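Local coordinates for peptide ABC transporter, peptide-binding protein (Thermus thermophilus, PDB 2D5W) that binds oligopeptides, here a pentapeptide, and probably hands them to an ABC transporter for uptake across the membrane, at residues G21-V26 with F108-A113; L188-F193 with A448-Q453; M207-S210 with K214-R217; R454-K459 with V491-N496. All coordinates share one frame; numbering follows the deposited sequence.

Interactions 1 and 4 are buried, while 2 and 3 are partly so. Interaction 1 is purely apolar and sets a turn of the 21-26 loop on helix 101-112. Interaction 2 is ionic, joining helix 182-194 to the short helix 449-452, and it touches interaction 1 where Val-26 meets Asp-449 and Gly-21 meets Phe-193. That short helix runs straight into the 454-459 loop of interaction 4, which meets another loop through serine-threonine packing and two bridging waters. Interaction 3 packs one tyrosine on the edge strand 213-219; its centre is about 33 Å from that of interaction 4, yet Met-207 touches Gly-21 of interaction 1.

Interaction 1 (G21-V26 with F108-A113); sequences GDFLRV and FEVGKA
Leu-24 and Gly-111 bring the two backbones nearest, CA to CA 7.1 Å, where a type I beta turn from Asp-22 to Arg-25 lies against the last turn of helix 101-112. Phe-23 and Leu-24 are the two central residues of that turn, and both send their side chains to the helix. The far end of the phenylalanine does the touching: Phe-23 CZ lies 3.9 Å from Val-110 CB and about as far from both valine methyls, the side chains crossing obliquely. With CG lodged between backbone N and carbonyl carbon (chi1 69°), the ring is carried across to the helix although its CB is not aimed there. Leu-24 reaches over with one methyl, CD1, which touches Val-110 CG1 at 3.8 Å and rests on the helix backbone at Gly-111 CA, 3.7 Å away, where there is no side chain. Trp-166 and Phe-193 from two further helices also pack on Val-110, while Arg-25 packs on a basic side chain of the bound peptide. Asp-22 on the same loop pairs with Lys-33, but no hydrogen bond crosses between these segments, and what holds the turn on this helix is apolar packing.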
loop_
_atom_site.group_PDB
_atom_site.type_symbol
_atom_site.label_atom_id
_atom_site.label_comp_id
_atom_site.label_asym_id
_atom_site.label_seq_id
_atom_site.Cartn_x
_atom_site.Cartn_y
_atom_site.Cartn_z
ATOM N N GLY A 21 -5.102 -14.228 -7.249
ATOM C CA GLY A 21 -4.294 -14.490 -8.432
ATOM C C GLY A 21 -3.368 -13.377 -8.885
ATOM O O GLY A 21 -2.414 -13.624 -9.624
ATOM N N ASP A 22 -3.650 -12.155 -8.447
ATOM C CA ASP A 22 -2.857 -10.969 -8.800
ATOM C C ASP A 22 -1.692 -10.907 -7.808
ATOM O O ASP A 22 -1.506 -9.911 -7.103
ATOM C CB ASP A 22 -3.774 -9.741 -8.674
ATOM C CG ASP A 22 -3.092 -8.434 -9.023
ATOM O OD1 ASP A 22 -2.288 -8.391 -9.976
ATOM O OD2 ASP A 22 -3.397 -7.429 -8.346
ATOM N N PHE A 23 -0.886 -11.968 -7.787
ATOM C CA PHE A 23 0.195 -12.080 -6.817
ATOM C C PHE A 23 1.364 -11.112 -6.893
ATOM O O PHE A 23 2.142 -11.022 -5.945
ATOM C CB PHE A 23 0.673 -13.546 -6.716
ATOM C CG PHE A 23 1.392 -14.066 -7.931
ATOM C CD1 PHE A 23 2.740 -13.785 -8.129
ATOM C CD2 PHE A 23 0.742 -14.897 -8.837
ATOM C CE1 PHE A 23 3.432 -14.327 -9.211
ATOM C CE2 PHE A 23 1.429 -15.445 -9.923
ATOM C CZ PHE A 23 2.776 -15.160 -10.106
ATOM N N LEU A 24 1.494 -10.383 -7.998
ATOM C CA LEU A 24 2.546 -9.376 -8.098
ATOM C C LEU A 24 1.911 -8.008 -7.833
ATOM O O LEU A 24 2.585 -6.979 -7.866
ATOM C CB LEU A 24 3.216 -9.399 -9.474
ATOM C CG LEU A 24 4.086 -10.629 -9.762
ATOM C CD1 LEU A 24 4.714 -10.490 -11.141
ATOM C CD2 LEU A 24 5.164 -10.781 -8.696
ATOM N N ARG A 25 0.606 -8.009 -7.571
ATOM C CA ARG A 25 -0.145 -6.795 -7.254
ATOM C C ARG A 25 -0.099 -5.740 -8.348
ATOM O O ARG A 25 -0.154 -4.537 -8.064
ATOM C CB ARG A 25 0.369 -6.207 -5.935
ATOM C CG ARG A 25 0.338 -7.216 -4.795
ATOM C CD ARG A 25 1.007 -6.698 -3.535
ATOM N NE ARG A 25 0.942 -7.685 -2.460
ATOM C CZ ARG A 25 1.452 -7.509 -1.245
ATOM N NH1 ARG A 25 2.075 -6.379 -0.940
ATOM N NH2 ARG A 25 1.334 -8.464 -0.332
ATOM N N VAL A 26 -0.031 -6.184 -9.600
ATOM C CA VAL A 26 0.036 -5.250 -10.715
ATOM C C VAL A 26 -1.323 -4.664 -11.090
ATOM O O VAL A 26 -1.385 -3.561 -11.630
ATOM C CB VAL A 26 0.680 -5.898 -11.964
ATOM C CG1 VAL A 26 2.037 -6.488 -11.598
ATOM C CG2 VAL A 26 -0.233 -6.961 -12.542
ATOM N N PHE A 108 9.311 -16.194 -9.534
ATOM C CA PHE A 108 10.388 -15.424 -10.137
ATOM C C PHE A 108 10.299 -15.309 -11.653
ATOM O O PHE A 108 10.613 -14.259 -12.215
ATOM C CB PHE A 108 11.753 -15.986 -9.725
ATOM C CG PHE A 108 12.292 -15.375 -8.467
ATOM C CD1 PHE A 108 11.849 -15.805 -7.221
ATOM C CD2 PHE A 108 13.194 -14.315 -8.532
ATOM C CE1 PHE A 108 12.291 -15.185 -6.053
ATOM C CE2 PHE A 108 13.640 -13.689 -7.372
ATOM C CZ PHE A 108 13.189 -14.122 -6.131
ATOM N N GLU A 109 9.865 -16.371 -12.320
ATOM C CA GLU A 109 9.755 -16.320 -13.770
ATOM C C GLU A 109 8.729 -15.271 -14.201
ATOM O O GLU A 109 8.951 -14.527 -15.157
ATOM C CB GLU A 109 9.365 -17.691 -14.314
ATOM C CG GLU A 109 9.384 -17.780 -15.825
ATOM C CD GLU A 109 9.220 -19.202 -16.313
ATOM O OE1 GLU A 109 10.171 -19.999 -16.162
ATOM O OE2 GLU A 109 8.139 -19.525 -16.836
ATOM N N VAL A 110 7.607 -15.202 -13.492
ATOM C CA VAL A 110 6.574 -14.230 -13.825
ATOM C C VAL A 110 7.059 -12.806 -13.531
ATOM O O VAL A 110 6.881 -11.903 -14.347
ATOM C CB VAL A 110 5.269 -14.532 -13.048
ATOM C CG1 VAL A 110 4.210 -13.478 -13.363
ATOM C CG2 VAL A 110 4.758 -15.919 -13.430
ATOM N N GLY A 111 7.692 -12.608 -12.379
ATOM C CA GLY A 111 8.181 -11.283 -12.039
ATOM C C GLY A 111 9.275 -10.796 -12.974
ATOM O O GLY A 111 9.409 -9.593 -13.206
ATOM N N LYS A 112 10.054 -11.729 -13.517
ATOM C CA LYS A 112 11.160 -11.411 -14.421
ATOM C C LYS A 112 10.747 -11.239 -15.879
ATOM O O LYS A 112 11.557 -10.818 -16.707
ATOM C CB LYS A 112 12.222 -12.513 -14.352
ATOM C CG LYS A 112 12.986 -12.588 -13.049
ATOM C CD LYS A 112 14.041 -11.508 -12.976
ATOM C CE LYS A 112 14.885 -11.667 -11.726
ATOM N NZ LYS A 112 15.992 -10.674 -11.683
ATOM N N ALA A 113 9.502 -11.571 -16.201
ATOM C CA ALA A 113 9.038 -11.461 -17.580
ATOM C C ALA A 113 9.199 -10.040 -18.104
ATOM O O ALA A 113 8.830 -9.071 -17.443
ATOM C CB ALA A 113 7.584 -11.900 -17.677
#

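Interaction 2 (L188-F193 with A448-Q453); sequences LYRNFF and ADEFIQ
A salt-bridge network of Arg-190, Asp-449 and Glu-450 joins helix 182-194 to the first turn of the short helix 449-452, consistent with a link between two lobes of the solute-binding fold. Arg-190 grips the aspartate side-on with two nitrogens, one to each oxygen. The bond from Arg-190 NE to Asp-449 OD1 is 2.7 Å long and nearly straight at 168°, with the oxygen in the guanidinium plane; that from Arg-190 NH2 to Asp-449 OD2, at 3.0 Å, is tilted a little from it. Both oxygens offer their syn lone pairs, and the two flat groups are nearly coplanar. A bend of the arginine chain at chi3 (79°) turns the NE edge to the carboxylate. Glu-450 comes from another direction, over one face of the guanidinium: its carboxylate is stacked nearly parallel to it, offset toward the rim, and Glu-450 CG is 3.5 Å from Arg-190 NH2. Its charge contact is a long one, Glu-450 OE2 to Arg-190 NH1 at 3.7 Å, with no N-H aimed at the oxygen. Asp-449 OD2 also takes a weak bond from Glu-450 N, which may add a little to the hold of the arginine. A leucine in place of Arg-190 would probably leave the buried Asp-449 without its cationic mate and Glu-450 without a flat surface to lie on. Behind the arginine, Phe-193 packs on Val-110 of helix 101-112 and Phe-192 on helix 159-173; beyond the acids, Ile-452 rests on strand 463-469.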
loop_
_atom_site.group_PDB
_atom_site.type_symbol
_atom_site.label_atom_id
_atom_site.label_comp_id
_atom_site.label_asym_id
_atom_site.label_seq_id
_atom_site.Cartn_x
_atom_site.Cartn_y
_atom_site.Cartn_z
ATOM N N LEU A 188 -1.974 -8.666 -22.263
ATOM C CA LEU A 188 -1.701 -10.093 -22.170
ATOM C C LEU A 188 -1.418 -10.504 -20.730
ATOM O O LEU A 188 -1.980 -11.478 -20.229
ATOM C CB LEU A 188 -0.498 -10.458 -23.044
ATOM C CG LEU A 188 -0.144 -11.944 -23.111
ATOM C CD1 LEU A 188 -1.152 -12.677 -23.982
ATOM C CD2 LEU A 188 1.252 -12.102 -23.683
ATOM N N TYR A 189 -0.543 -9.763 -20.064
ATOM C CA TYR A 189 -0.202 -10.089 -18.689
ATOM C C TYR A 189 -1.342 -9.814 -17.711
ATOM O O TYR A 189 -1.554 -10.594 -16.784
ATOM C CB TYR A 189 1.070 -9.351 -18.264
ATOM C CG TYR A 189 2.319 -9.831 -18.977
ATOM C CD1 TYR A 189 2.531 -11.190 -19.219
ATOM C CD2 TYR A 189 3.309 -8.931 -19.371
ATOM C CE1 TYR A 189 3.699 -11.640 -19.834
ATOM C CE2 TYR A 189 4.480 -9.372 -19.982
ATOM C CZ TYR A 189 4.668 -10.724 -20.210
ATOM O OH TYR A 189 5.828 -11.164 -20.808
ATOM N N ARG A 190 -2.082 -8.725 -17.907
ATOM C CA ARG A 190 -3.203 -8.437 -17.011
ATOM C C ARG A 190 -4.225 -9.564 -17.102
ATOM O O ARG A 190 -4.738 -10.038 -16.086
ATOM C CB ARG A 190 -3.899 -7.117 -17.374
ATOM C CG ARG A 190 -3.068 -5.867 -17.162
ATOM C CD ARG A 190 -3.867 -4.601 -17.473
ATOM N NE ARG A 190 -4.780 -4.215 -16.395
ATOM C CZ ARG A 190 -6.095 -4.413 -16.397
ATOM N NH1 ARG A 190 -6.690 -5.008 -17.425
ATOM N NH2 ARG A 190 -6.825 -4.001 -15.367
ATOM N N ASN A 191 -4.519 -9.996 -18.326
ATOM C CA ASN A 191 -5.497 -11.057 -18.532
ATOM C C ASN A 191 -5.080 -12.366 -17.879
ATOM O O ASN A 191 -5.928 -13.141 -17.445
ATOM C CB ASN A 191 -5.765 -11.261 -20.027
ATOM C CG ASN A 191 -6.530 -10.102 -20.642
ATOM O OD1 ASN A 191 -7.129 -9.295 -19.931
ATOM N ND2 ASN A 191 -6.525 -10.024 -21.967
ATOM N N PHE A 192 -3.776 -12.608 -17.802
ATOM C CA PHE A 192 -3.267 -13.814 -17.160
ATOM C C PHE A 192 -3.716 -13.821 -15.696
ATOM O O PHE A 192 -4.336 -14.777 -15.231
ATOM C CB PHE A 192 -1.737 -13.847 -17.245
ATOM C CG PHE A 192 -1.095 -14.855 -16.332
ATOM C CD1 PHE A 192 -1.373 -16.213 -16.456
ATOM C CD2 PHE A 192 -0.209 -14.442 -15.344
ATOM C CE1 PHE A 192 -0.775 -17.145 -15.604
ATOM C CE2 PHE A 192 0.390 -15.361 -14.493
ATOM C CZ PHE A 192 0.106 -16.715 -14.624
ATOM N N PHE A 193 -3.411 -12.750 -14.971
ATOM C CA PHE A 193 -3.794 -12.672 -13.565
ATOM C C PHE A 193 -5.311 -12.665 -13.383
ATOM O O PHE A 193 -5.831 -13.301 -12.464
ATOM C CB PHE A 193 -3.183 -11.424 -12.920
ATOM C CG PHE A 193 -1.681 -11.407 -12.943
ATOM C CD1 PHE A 193 -0.946 -12.352 -12.231
ATOM C CD2 PHE A 193 -0.999 -10.459 -13.699
ATOM C CE1 PHE A 193 0.450 -12.356 -12.274
ATOM C CE2 PHE A 193 0.396 -10.454 -13.749
ATOM C CZ PHE A 193 1.120 -11.406 -13.036
ATOM N N ALA A 448 -7.276 0.783 -8.977
ATOM C CA ALA A 448 -7.005 -0.248 -9.976
ATOM C C ALA A 448 -5.948 0.356 -10.903
ATOM O O ALA A 448 -5.952 1.570 -11.155
ATOM C CB ALA A 448 -8.268 -0.583 -10.756
ATOM N N ASP A 449 -5.050 -0.485 -11.410
ATOM C CA ASP A 449 -3.974 -0.021 -12.278
ATOM C C ASP A 449 -4.398 0.915 -13.401
ATOM O O ASP A 449 -3.750 1.939 -13.636
ATOM C CB ASP A 449 -3.193 -1.215 -12.870
ATOM C CG ASP A 449 -4.050 -2.143 -13.739
ATOM O OD1 ASP A 449 -3.442 -2.968 -14.461
ATOM O OD2 ASP A 449 -5.298 -2.080 -13.711
ATOM N N GLU A 450 -5.491 0.580 -14.079
ATOM C CA GLU A 450 -5.958 1.376 -15.201
ATOM C C GLU A 450 -6.367 2.793 -14.848
ATOM O O GLU A 450 -6.642 3.600 -15.734
ATOM C CB GLU A 450 -7.084 0.646 -15.935
ATOM C CG GLU A 450 -6.635 -0.700 -16.487
ATOM C CD GLU A 450 -7.468 -1.175 -17.658
ATOM O OE1 GLU A 450 -8.708 -1.232 -17.527
ATOM O OE2 GLU A 450 -6.875 -1.497 -18.712
ATOM N N PHE A 451 -6.420 3.101 -13.556
ATOM C CA PHE A 451 -6.726 4.463 -13.145
ATOM C C PHE A 451 -5.495 5.090 -12.495
ATOM O O PHE A 451 -4.856 5.963 -13.079
ATOM C CB PHE A 451 -7.893 4.533 -12.155
ATOM C CG PHE A 451 -8.343 5.946 -11.870
ATOM C CD1 PHE A 451 -9.178 6.617 -12.759
ATOM C CD2 PHE A 451 -7.886 6.627 -10.747
ATOM C CE1 PHE A 451 -9.550 7.944 -12.536
ATOM C CE2 PHE A 451 -8.253 7.957 -10.516
ATOM C CZ PHE A 451 -9.084 8.613 -11.412
ATOM N N ILE A 452 -5.139 4.619 -11.305
ATOM C CA ILE A 452 -4.016 5.197 -10.575
ATOM C C ILE A 452 -2.681 5.209 -11.318
ATOM O O ILE A 452 -1.934 6.186 -11.225
ATOM C CB ILE A 452 -3.853 4.512 -9.180
ATOM C CG1 ILE A 452 -2.754 5.208 -8.372
ATOM C CG2 ILE A 452 -3.548 3.036 -9.341
ATOM C CD1 ILE A 452 -2.770 4.847 -6.892
ATOM N N GLN A 453 -2.390 4.151 -12.069
ATOM C CA GLN A 453 -1.130 4.057 -12.798
ATOM C C GLN A 453 -1.212 4.497 -14.260
ATOM O O GLN A 453 -0.398 4.084 -15.085
ATOM C CB GLN A 453 -0.585 2.622 -12.676
ATOM C CG GLN A 453 -0.037 2.352 -11.266
ATOM C CD GLN A 453 -0.068 0.893 -10.823
ATOM O OE1 GLN A 453 0.286 0.587 -9.682
ATOM N NE2 GLN A 453 -0.483 -0.003 -11.706
#

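Interaction 3 (M207-S210 with K214-R217); sequences MVYS and KLKR
Tyr-209 lays one face of its ring on the start of strand 213-219, with the peptide nitrogen Leu-215 N 3.6 Å above the ring plane and displaced toward the rim. The phenol end continues along the next side chain: Tyr-209 CZ is 3.5 Å from Leu-215 CB, and Tyr-209 OH comes equally near Leu-215 CD2 at 3.5 Å. Leu-215 CG lies anti to the backbone N (chi1 -177°), and from there CD2 reaches the phenol oxygen. At the other end of the ring, Lys-214 brings only the base of its side chain, CB at 3.8 Å from Tyr-209 CD2; the rest of the lysine extends at about a right angle to the tyrosine and leads away. No hydrogen bond links the two segments. A glycine in place of Tyr-209 would probably open a gap over the Lys-214 to Leu-215 peptide and leave Leu-215 without the phenol that it packs against. In the next shell, Ser-94 OG is hydrogen-bonded to Tyr-209 N and the ring of Phe-41 meets that of the tyrosine. Further along the strand, Lys-216 and Arg-217 both face Glu-225 in a classic beta bulge, and Arg-217 forms a salt bridge with it. Leu-202 of helix 199-203 packs on Tyr-209 and Leu-215 alike, while strand 223-228 pairs with strand 213-219, an outermost strand of its mixed sheet.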
loop_
_atom_site.group_PDB
_atom_site.type_symbol
_atom_site.label_atom_id
_atom_site.label_comp_id
_atom_site.label_asym_id
_atom_site.label_seq_id
_atom_site.Cartn_x
_atom_site.Cartn_y
_atom_site.Cartn_z
ATOM N N MET A 207 -8.283 -20.637 -7.681
ATOM C CA MET A 207 -7.048 -20.589 -6.906
ATOM C C MET A 207 -7.016 -21.541 -5.720
ATOM O O MET A 207 -8.036 -22.118 -5.333
ATOM C CB MET A 207 -6.814 -19.162 -6.390
ATOM C CG MET A 207 -6.276 -18.186 -7.425
ATOM S SD MET A 207 -4.601 -18.612 -7.976
ATOM C CE MET A 207 -3.620 -18.015 -6.575
ATOM N N VAL A 208 -5.813 -21.715 -5.172
ATOM C CA VAL A 208 -5.605 -22.508 -3.968
ATOM C C VAL A 208 -4.905 -21.561 -2.999
ATOM O O VAL A 208 -4.344 -20.540 -3.421
ATOM C CB VAL A 208 -4.780 -23.790 -4.205
ATOM C CG1 VAL A 208 -5.582 -24.751 -5.083
ATOM C CG2 VAL A 208 -3.439 -23.459 -4.821
ATOM N N TYR A 209 -4.922 -21.912 -1.719
ATOM C CA TYR A 209 -4.429 -21.039 -0.666
ATOM C C TYR A 209 -3.392 -21.652 0.261
ATOM O O TYR A 209 -3.461 -22.832 0.579
ATOM C CB TYR A 209 -5.662 -20.570 0.108
ATOM C CG TYR A 209 -6.702 -19.998 -0.837
ATOM C CD1 TYR A 209 -6.609 -18.678 -1.272
ATOM C CD2 TYR A 209 -7.699 -20.803 -1.400
ATOM C CE1 TYR A 209 -7.461 -18.171 -2.238
ATOM C CE2 TYR A 209 -8.563 -20.300 -2.381
ATOM C CZ TYR A 209 -8.431 -18.978 -2.793
ATOM O OH TYR A 209 -9.246 -18.453 -3.770
ATOM N N SER A 210 -2.444 -20.835 0.710
ATOM C CA SER A 210 -1.367 -21.305 1.580
ATOM C C SER A 210 -1.451 -20.800 3.014
ATOM O O SER A 210 -0.645 -21.194 3.855
ATOM C CB SER A 210 -0.029 -20.863 1.005
ATOM O OG SER A 210 0.012 -19.445 0.956
ATOM N N LYS A 214 -8.792 -20.425 3.752
ATOM C CA LYS A 214 -8.951 -20.581 2.313
ATOM C C LYS A 214 -10.273 -19.923 1.947
ATOM O O LYS A 214 -11.153 -19.759 2.794
ATOM C CB LYS A 214 -8.953 -22.063 1.920
ATOM C CG LYS A 214 -10.008 -22.915 2.606
ATOM C CD LYS A 214 -9.892 -24.370 2.165
ATOM C CE LYS A 214 -10.902 -25.258 2.873
ATOM N NZ LYS A 214 -10.853 -26.649 2.340
ATOM N N LEU A 215 -10.420 -19.535 0.689
ATOM C CA LEU A 215 -11.645 -18.876 0.276
ATOM C C LEU A 215 -12.845 -19.810 0.254
ATOM O O LEU A 215 -12.735 -20.969 -0.145
ATOM C CB LEU A 215 -11.471 -18.262 -1.115
ATOM C CG LEU A 215 -12.676 -17.479 -1.647
ATOM C CD1 LEU A 215 -12.800 -16.167 -0.892
ATOM C CD2 LEU A 215 -12.511 -17.218 -3.142
ATOM N N LYS A 216 -13.982 -19.301 0.717
ATOM C CA LYS A 216 -15.235 -20.046 0.666
ATOM C C LYS A 216 -16.001 -19.398 -0.492
ATOM O O LYS A 216 -16.327 -20.059 -1.475
ATOM C CB LYS A 216 -16.022 -19.908 1.972
ATOM C CG LYS A 216 -17.390 -20.579 1.947
ATOM C CD LYS A 216 -17.278 -22.071 1.695
ATOM C CE LYS A 216 -18.647 -22.728 1.702
ATOM N NZ LYS A 216 -19.352 -22.502 2.996
ATOM N N ARG A 217 -16.267 -18.098 -0.384
ATOM C CA ARG A 217 -16.958 -17.381 -1.451
ATOM C C ARG A 217 -16.759 -15.875 -1.368
ATOM O O ARG A 217 -16.579 -15.312 -0.284
ATOM C CB ARG A 217 -18.461 -17.682 -1.424
ATOM C CG ARG A 217 -19.180 -17.158 -0.195
ATOM C CD ARG A 217 -20.684 -17.382 -0.294
ATOM N NE ARG A 217 -21.043 -18.796 -0.270
ATOM C CZ ARG A 217 -20.948 -19.579 0.802
ATOM N NH1 ARG A 217 -21.300 -20.855 0.723
ATOM N NH2 ARG A 217 -20.508 -19.087 1.952
#

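Interaction 4 (R454-K459 with V491-N496); sequences RASECK and VPTKEN
A water lying between Ser-456 and the chain just after Thr-493 is gripped by three groups: it donates to Glu-457 OE2 at 2.6 Å, accepts from Lys-494 N at 2.9 Å and is hydrogen-bonded to Ser-456 OG at 2.8 Å. A second water bridges the backbones, accepting a hydrogen bond from Ser-456 N and lying 2.7 Å from Pro-492 O, to which it can donate. Between the waters the segments also touch directly. Ser-456 CB meets the methyl Thr-493 CG2 at 3.8 Å, and the serine hydroxyl, held between backbone N and carbonyl carbon (chi1 67°), leans over Thr-493 CA. Two loops thus meet, each with a short 3-10 turn, flanking strand 463-469 in the chain: 454-459 enters it from helix 449-452, while 491-496 follows later, before helix 509-518. Each loop is braced from within. In the first, Arg-454 O accepts from Glu-457 N and Lys-459 N on opposite faces of its plane. In the second, Thr-493 N gives a straight bond (172°) to Asn-496 OD1, 2.9 Å away, arriving from above the amide plane, and Asn-496 N closes the 3-10 turn on Thr-493 O. Lys-494 NZ stays 5.5 Å from Glu-457 OE2, so their attraction is probably modest. Cys-458 ties the first loop to Cys-314 by a disulfide, and Arg-454 makes a cation-pi contact with Tyr-498.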
loop_
_atom_site.group_PDB
_atom_site.type_symbol
_atom_site.label_atom_id
_atom_site.label_comp_id
_atom_site.label_asym_id
_atom_site.label_seq_id
_atom_site.Cartn_x
_atom_site.Cartn_y
_atom_site.Cartn_z
ATOM N N ARG A 454 -2.176 5.362 -14.575
ATOM C CA ARG A 454 -2.343 5.844 -15.943
ATOM C C ARG A 454 -2.459 7.366 -16.080
ATOM O O ARG A 454 -3.105 7.867 -17.003
ATOM C CB ARG A 454 -3.553 5.162 -16.592
ATOM C CG ARG A 454 -3.408 3.643 -16.729
ATOM C CD ARG A 454 -2.325 3.245 -17.732
ATOM N NE ARG A 454 -2.279 1.796 -17.939
ATOM C CZ ARG A 454 -1.710 0.927 -17.109
ATOM N NH1 ARG A 454 -1.733 -0.369 -17.389
ATOM N NH2 ARG A 454 -1.096 1.345 -16.010
ATOM N N ALA A 455 -1.830 8.104 -15.170
ATOM C CA ALA A 455 -1.855 9.561 -15.256
ATOM C C ALA A 455 -1.137 10.005 -16.535
ATOM O O ALA A 455 -1.461 11.049 -17.106
ATOM C CB ALA A 455 -1.179 10.176 -14.032
ATOM N N SER A 456 -0.166 9.211 -16.986
ATOM C CA SER A 456 0.579 9.545 -18.199
ATOM C C SER A 456 -0.326 9.481 -19.425
ATOM O O SER A 456 0.012 10.012 -20.485
ATOM C CB SER A 456 1.772 8.601 -18.379
ATOM O OG SER A 456 1.350 7.275 -18.639
ATOM N N GLU A 457 -1.471 8.821 -19.273
ATOM C CA GLU A 457 -2.460 8.701 -20.344
ATOM C C GLU A 457 -3.608 9.663 -20.043
ATOM O O GLU A 457 -4.665 9.609 -20.670
ATOM C CB GLU A 457 -2.990 7.266 -20.428
ATOM C CG GLU A 457 -1.961 6.242 -20.886
ATOM C CD GLU A 457 -1.529 6.450 -22.324
ATOM O OE1 GLU A 457 -2.410 6.487 -23.209
ATOM O OE2 GLU A 457 -0.310 6.568 -22.572
ATOM N N CYS A 458 -3.377 10.530 -19.060
ATOM C CA CYS A 458 -4.326 11.549 -18.625
ATOM C C CYS A 458 -5.651 11.007 -18.066
ATOM O O CYS A 458 -6.695 11.646 -18.197
ATOM C CB CYS A 458 -4.588 12.544 -19.772
ATOM S SG CYS A 458 -3.121 12.911 -20.802
ATOM N N LYS A 459 -5.601 9.841 -17.422
ATOM C CA LYS A 459 -6.799 9.242 -16.828
ATOM C C LYS A 459 -7.321 10.128 -15.698
ATOM O O LYS A 459 -8.529 10.273 -15.529
ATOM C CB LYS A 459 -6.502 7.828 -16.328
ATOM C CG LYS A 459 -6.505 6.776 -17.430
ATOM C CD LYS A 459 -7.895 6.601 -18.037
ATOM C CE LYS A 459 -8.906 6.117 -17.004
ATOM N NZ LYS A 459 -10.258 5.884 -17.592
ATOM N N VAL A 491 8.485 5.581 -13.090
ATOM C CA VAL A 491 7.292 6.322 -13.506
ATOM C C VAL A 491 6.548 5.440 -14.502
ATOM O O VAL A 491 7.065 5.142 -15.576
ATOM C CB VAL A 491 7.669 7.654 -14.189
ATOM C CG1 VAL A 491 6.418 8.359 -14.690
ATOM C CG2 VAL A 491 8.421 8.541 -13.207
ATOM N N PRO A 492 5.316 5.022 -14.171
ATOM C CA PRO A 492 4.577 4.164 -15.100
ATOM C C PRO A 492 4.046 4.848 -16.351
ATOM O O PRO A 492 3.220 5.753 -16.272
ATOM C CB PRO A 492 3.462 3.588 -14.228
ATOM C CG PRO A 492 3.193 4.696 -13.256
ATOM C CD PRO A 492 4.576 5.204 -12.908
ATOM N N THR A 493 4.543 4.409 -17.503
ATOM C CA THR A 493 4.116 4.935 -18.793
ATOM C C THR A 493 4.207 3.795 -19.794
ATOM O O THR A 493 4.767 2.738 -19.503
ATOM C CB THR A 493 5.033 6.069 -19.311
ATOM O OG1 THR A 493 6.299 5.517 -19.693
ATOM C CG2 THR A 493 5.241 7.132 -18.244
ATOM N N LYS A 494 3.663 4.014 -20.981
ATOM C CA LYS A 494 3.716 3.003 -22.021
ATOM C C LYS A 494 5.178 2.665 -22.318
ATOM O O LYS A 494 5.514 1.513 -22.592
ATOM C CB LYS A 494 3.028 3.532 -23.282
ATOM C CG LYS A 494 3.067 2.592 -24.473
ATOM C CD LYS A 494 2.336 3.195 -25.665
ATOM C CE LYS A 494 2.942 4.529 -26.077
ATOM N NZ LYS A 494 2.206 5.149 -27.215
ATOM N N GLU A 495 6.043 3.674 -22.236
ATOM C CA GLU A 495 7.463 3.497 -22.525
ATOM C C GLU A 495 8.223 2.559 -21.593
ATOM O O GLU A 495 9.228 1.975 -21.999
ATOM C CB GLU A 495 8.172 4.856 -22.561
ATOM C CG GLU A 495 7.798 5.749 -23.742
ATOM C CD GLU A 495 6.348 6.187 -23.719
ATOM O OE1 GLU A 495 5.892 6.676 -22.663
ATOM O OE2 GLU A 495 5.665 6.052 -24.758
ATOM N N ASN A 496 7.780 2.414 -20.345
ATOM C CA ASN A 496 8.469 1.497 -19.440
ATOM C C ASN A 496 7.550 0.337 -19.046
ATOM O O ASN A 496 7.740 -0.308 -18.013
ATOM C CB ASN A 496 8.990 2.238 -18.197
ATOM C CG ASN A 496 7.938 2.412 -17.127
ATOM O OD1 ASN A 496 6.745 2.485 -17.416
ATOM N ND2 ASN A 496 8.380 2.502 -15.878
HETATM O O HOH W 1 1.003 7.087 -15.524
HETATM O O HOH W 2 1.888 6.332 -21.208
#